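Local coordinates for protein lactate dehydrogenase, adjacent gene encodes predicted malate dehydrogenase (Cryptosporidium parvum, PDB 4ND4) that probably interconverts (S)-lactate and pyruvate, using NAD(+)/NADH as the redox partner, as a member of the lactate/malate dehydrogenase superfamily, at residues Ile120-Asp125 and Gly175-Gly180. Sequence-based numbering, arbitrary orientation.
With NAD (nicotinamide-adenine-dinucleotide), chain C; PYR (pyruvic acid), chain D.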
loop_
_atom_site.group_PDB
_atom_site.type_symbol
_atom_site.label_atom_id
_atom_site.label_comp_id
_atom_site.label_asym_id
_atom_site.label_seq_id
_atom_site.Cartn_x
_atom_site.Cartn_y
_atom_site.Cartn_z
ATOM N N ILE A 120 21.061 -13.548 -8.402
ATOM C CA ILE A 120 21.536 -12.159 -8.398
ATOM C C ILE A 120 23.065 -12.088 -8.477
ATOM O O ILE A 120 23.617 -11.168 -9.083
ATOM C CB ILE A 120 21.024 -11.406 -7.154
ATOM C CG1 ILE A 120 19.494 -11.399 -7.164
ATOM C CG2 ILE A 120 21.583 -9.989 -7.109
ATOM C CD1 ILE A 120 18.865 -10.755 -5.953
ATOM N N THR A 121 23.729 -13.070 -7.867
ATOM C CA THR A 121 25.184 -13.212 -7.868
ATOM C C THR A 121 25.836 -12.926 -9.223
ATOM O O THR A 121 25.424 -13.474 -10.246
ATOM C CB THR A 121 25.557 -14.649 -7.439
ATOM O OG1 THR A 121 24.918 -14.954 -6.190
ATOM C CG2 THR A 121 27.058 -14.813 -7.298
ATOM N N ASN A 122 26.861 -12.073 -9.215
ATOM C CA ASN A 122 27.615 -11.730 -10.428
ATOM C C ASN A 122 28.782 -12.686 -10.688
ATOM O O ASN A 122 29.295 -13.295 -9.745
ATOM C CB ASN A 122 28.141 -10.292 -10.345
ATOM C CG ASN A 122 27.179 -9.282 -10.945
ATOM O OD1 ASN A 122 26.569 -9.537 -11.980
ATOM N ND2 ASN A 122 27.054 -8.121 -10.306
ATOM N N PRO A 123 29.204 -12.829 -11.965
ATOM C CA PRO A 123 28.652 -12.210 -13.180
ATOM C C PRO A 123 27.329 -12.864 -13.580
ATOM O O PRO A 123 27.295 -14.043 -13.943
ATOM C CB PRO A 123 29.737 -12.461 -14.233
ATOM C CG PRO A 123 30.435 -13.694 -13.771
ATOM C CD PRO A 123 30.381 -13.668 -12.267
ATOM N N LEU A 124 26.259 -12.077 -13.522
ATOM C CA LEU A 124 24.881 -12.582 -13.514
ATOM C C LEU A 124 24.551 -13.664 -14.547
ATOM O O LEU A 124 24.169 -14.776 -14.181
ATOM C CB LEU A 124 23.909 -11.404 -13.670
ATOM C CG LEU A 124 22.400 -11.638 -13.528
ATOM C CD1 LEU A 124 21.752 -12.093 -14.828
ATOM C CD2 LEU A 124 22.085 -12.598 -12.388
ATOM N N ASP A 125 24.686 -13.341 -15.827
ATOM C CA ASP A 125 24.210 -14.236 -16.892
ATOM C C ASP A 125 24.922 -15.581 -16.869
ATOM O O ASP A 125 24.290 -16.628 -17.039
ATOM C CB ASP A 125 24.356 -13.574 -18.263
ATOM C CG ASP A 125 23.585 -12.273 -18.357
ATOM O OD1 ASP A 125 22.387 -12.308 -18.712
ATOM O OD2 ASP A 125 24.180 -11.217 -18.055
ATOM N N GLY A 175 20.268 -8.142 -23.456
ATOM C CA GLY A 175 21.614 -8.699 -23.550
ATOM C C GLY A 175 22.184 -9.031 -22.182
ATOM O O GLY A 175 21.448 -9.144 -21.200
ATOM N N GLY A 176 23.504 -9.181 -22.120
ATOM C CA GLY A 176 24.188 -9.540 -20.885
ATOM C C GLY A 176 24.336 -8.360 -19.946
ATOM O O GLY A 176 24.495 -7.219 -20.384
ATOM N N HIS A 177 24.287 -8.644 -18.649
ATOM C CA HIS A 177 24.469 -7.636 -17.608
ATOM C C HIS A 177 25.956 -7.302 -17.487
ATOM O O HIS A 177 26.645 -7.779 -16.585
ATOM C CB HIS A 177 23.899 -8.157 -16.283
ATOM C CG HIS A 177 23.889 -7.146 -15.176
ATOM N ND1 HIS A 177 23.180 -5.968 -15.249
ATOM C CD2 HIS A 177 24.473 -7.157 -13.953
ATOM C CE1 HIS A 177 23.343 -5.285 -14.129
ATOM N NE2 HIS A 177 24.123 -5.985 -13.326
ATOM N N GLY A 178 26.439 -6.489 -18.423
ATOM C CA GLY A 178 27.849 -6.093 -18.502
ATOM C C GLY A 178 27.999 -4.884 -19.410
ATOM O O GLY A 178 27.012 -4.233 -19.736
ATOM N N ASP A 179 29.225 -4.578 -19.828
ATOM C CA ASP A 179 29.460 -3.438 -20.721
ATOM C C ASP A 179 28.712 -3.558 -22.060
ATOM O O ASP A 179 28.283 -2.551 -22.608
ATOM C CB ASP A 179 30.962 -3.231 -20.975
ATOM C CG ASP A 179 31.702 -2.679 -19.760
ATOM O OD1 ASP A 179 31.052 -2.226 -18.795
ATOM O OD2 ASP A 179 32.949 -2.695 -19.774
ATOM N N GLY A 180 28.543 -4.781 -22.564
ATOM C CA GLY A 180 27.841 -5.029 -23.835
ATOM C C GLY A 180 26.322 -4.917 -23.776
ATOM O O GLY A 180 25.640 -5.016 -24.794
HETATM P PA NAD C . 27.744 -8.900 0.240
HETATM O O1A NAD C . 27.191 -7.761 1.044
HETATM O O2A NAD C . 29.210 -9.229 0.330
HETATM O O5B NAD C . 26.920 -10.215 0.624
HETATM C C5B NAD C . 27.338 -11.513 0.231
HETATM C C4B NAD C . 26.932 -12.485 1.328
HETATM O O4B NAD C . 27.096 -13.818 0.850
HETATM C C3B NAD C . 27.777 -12.363 2.595
HETATM O O3B NAD C . 26.958 -12.062 3.731
HETATM C C2B NAD C . 28.437 -13.719 2.756
HETATM O O2B NAD C . 28.525 -14.148 4.117
HETATM C C1B NAD C . 27.530 -14.623 1.942
HETATM N N9A NAD C . 28.178 -15.869 1.476
HETATM C C8A NAD C . 29.458 -16.055 1.093
HETATM N N7A NAD C . 29.654 -17.352 0.745
HETATM C C5A NAD C . 28.495 -18.007 0.908
HETATM C C6A NAD C . 28.008 -19.390 0.724
HETATM N N6A NAD C . 28.829 -20.371 0.278
HETATM N N1A NAD C . 26.708 -19.635 1.009
HETATM C C2A NAD C . 25.870 -18.681 1.455
HETATM N N3A NAD C . 26.254 -17.408 1.644
HETATM C C4A NAD C . 27.525 -17.021 1.389
HETATM O O3 NAD C . 27.393 -8.727 -1.335
HETATM P PN NAD C . 26.098 -7.934 -1.893
HETATM O O1N NAD C . 26.402 -6.463 -1.909
HETATM O O2N NAD C . 24.870 -8.412 -1.163
HETATM O O5D NAD C . 26.010 -8.485 -3.399
HETATM C C5D NAD C . 25.765 -9.871 -3.611
HETATM C C4D NAD C . 26.041 -10.255 -5.061
HETATM O O4D NAD C . 25.114 -9.592 -5.928
HETATM C C3D NAD C . 27.428 -9.862 -5.549
HETATM O O3D NAD C . 27.947 -10.936 -6.339
HETATM C C2D NAD C . 27.187 -8.629 -6.404
HETATM O O2D NAD C . 28.190 -8.427 -7.406
HETATM C C1D NAD C . 25.828 -8.967 -6.999
HETATM N N1N NAD C . 25.044 -7.861 -7.575
HETATM C C2N NAD C . 24.308 -8.146 -8.663
HETATM C C3N NAD C . 23.524 -7.185 -9.297
HETATM C C7N NAD C . 22.699 -7.511 -10.513
HETATM O O7N NAD C . 22.174 -6.598 -11.133
HETATM N N7N NAD C . 22.515 -8.772 -10.910
HETATM C C4N NAD C . 23.507 -5.900 -8.770
HETATM C C5N NAD C . 24.273 -5.617 -7.646
HETATM C C6N NAD C . 25.037 -6.621 -7.057
HETATM C C PYR D . 25.059 -3.451 -10.784
HETATM O O PYR D . 24.819 -2.656 -9.853
HETATM O OXT PYR D . 24.595 -3.298 -11.929
HETATM C CA PYR D . 25.908 -4.595 -10.532
HETATM O O3 PYR D . 25.651 -5.648 -11.088
HETATM C CB PYR D . 27.075 -4.449 -9.602
HETATM O O HOH W 1 21.142 -9.659 -18.290
#
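Asp125 and His177 supply the direct hydrogen bond between Ile120-Asp125 and Gly175-Gly180: Asp125 OD2 accepts from His177 N at 2.6 Å, on its syn side, somewhat out of the carboxylate plane, and nearly straight (167°). The same oxygen lies 3.3 Å from Gly176 CA, while a water 3.0 Å from both Asp125 OD1 and Gly175 O bridges the segments. Ser258 holds OD1 too, helping to fix the carboxylate's rotation. Nonpolar packing is slight, Leu124 CB resting on His177 CB. The contact illustrates how a two-domain dehydrogenase builds its active site at a domain seam: the loop after Rossmann strand 116-119 meets a loop of the C-terminal domain. Here the substrate carbonyl is gripped from two sides, pyruvate O3 accepting from His177 NE2 (2.7 Å) and Asn122 ND2 (2.9 Å). Amide and imidazole lie almost coplanar, 10° apart, with Asn122 OD1 at the ring edge, 3.7 Å from His177 CD2. An Asx turn, Leu124 N to Asn122 OD1 across cis-Pro123, steadies that amide and aims ND2 at substrate and cofactor ribose alike. The His177 side chain extends away from its own backbone N (chi1 -173°), carrying NE2 to the pyruvate carbonyl, and Asp150 binds its ND1, completing the pair expected for the predicted proton acceptor. Ile120 O accepts a hydrogen bond from NAD N7N, the nicotinamide carboxamide nitrogen, at 3.2 Å.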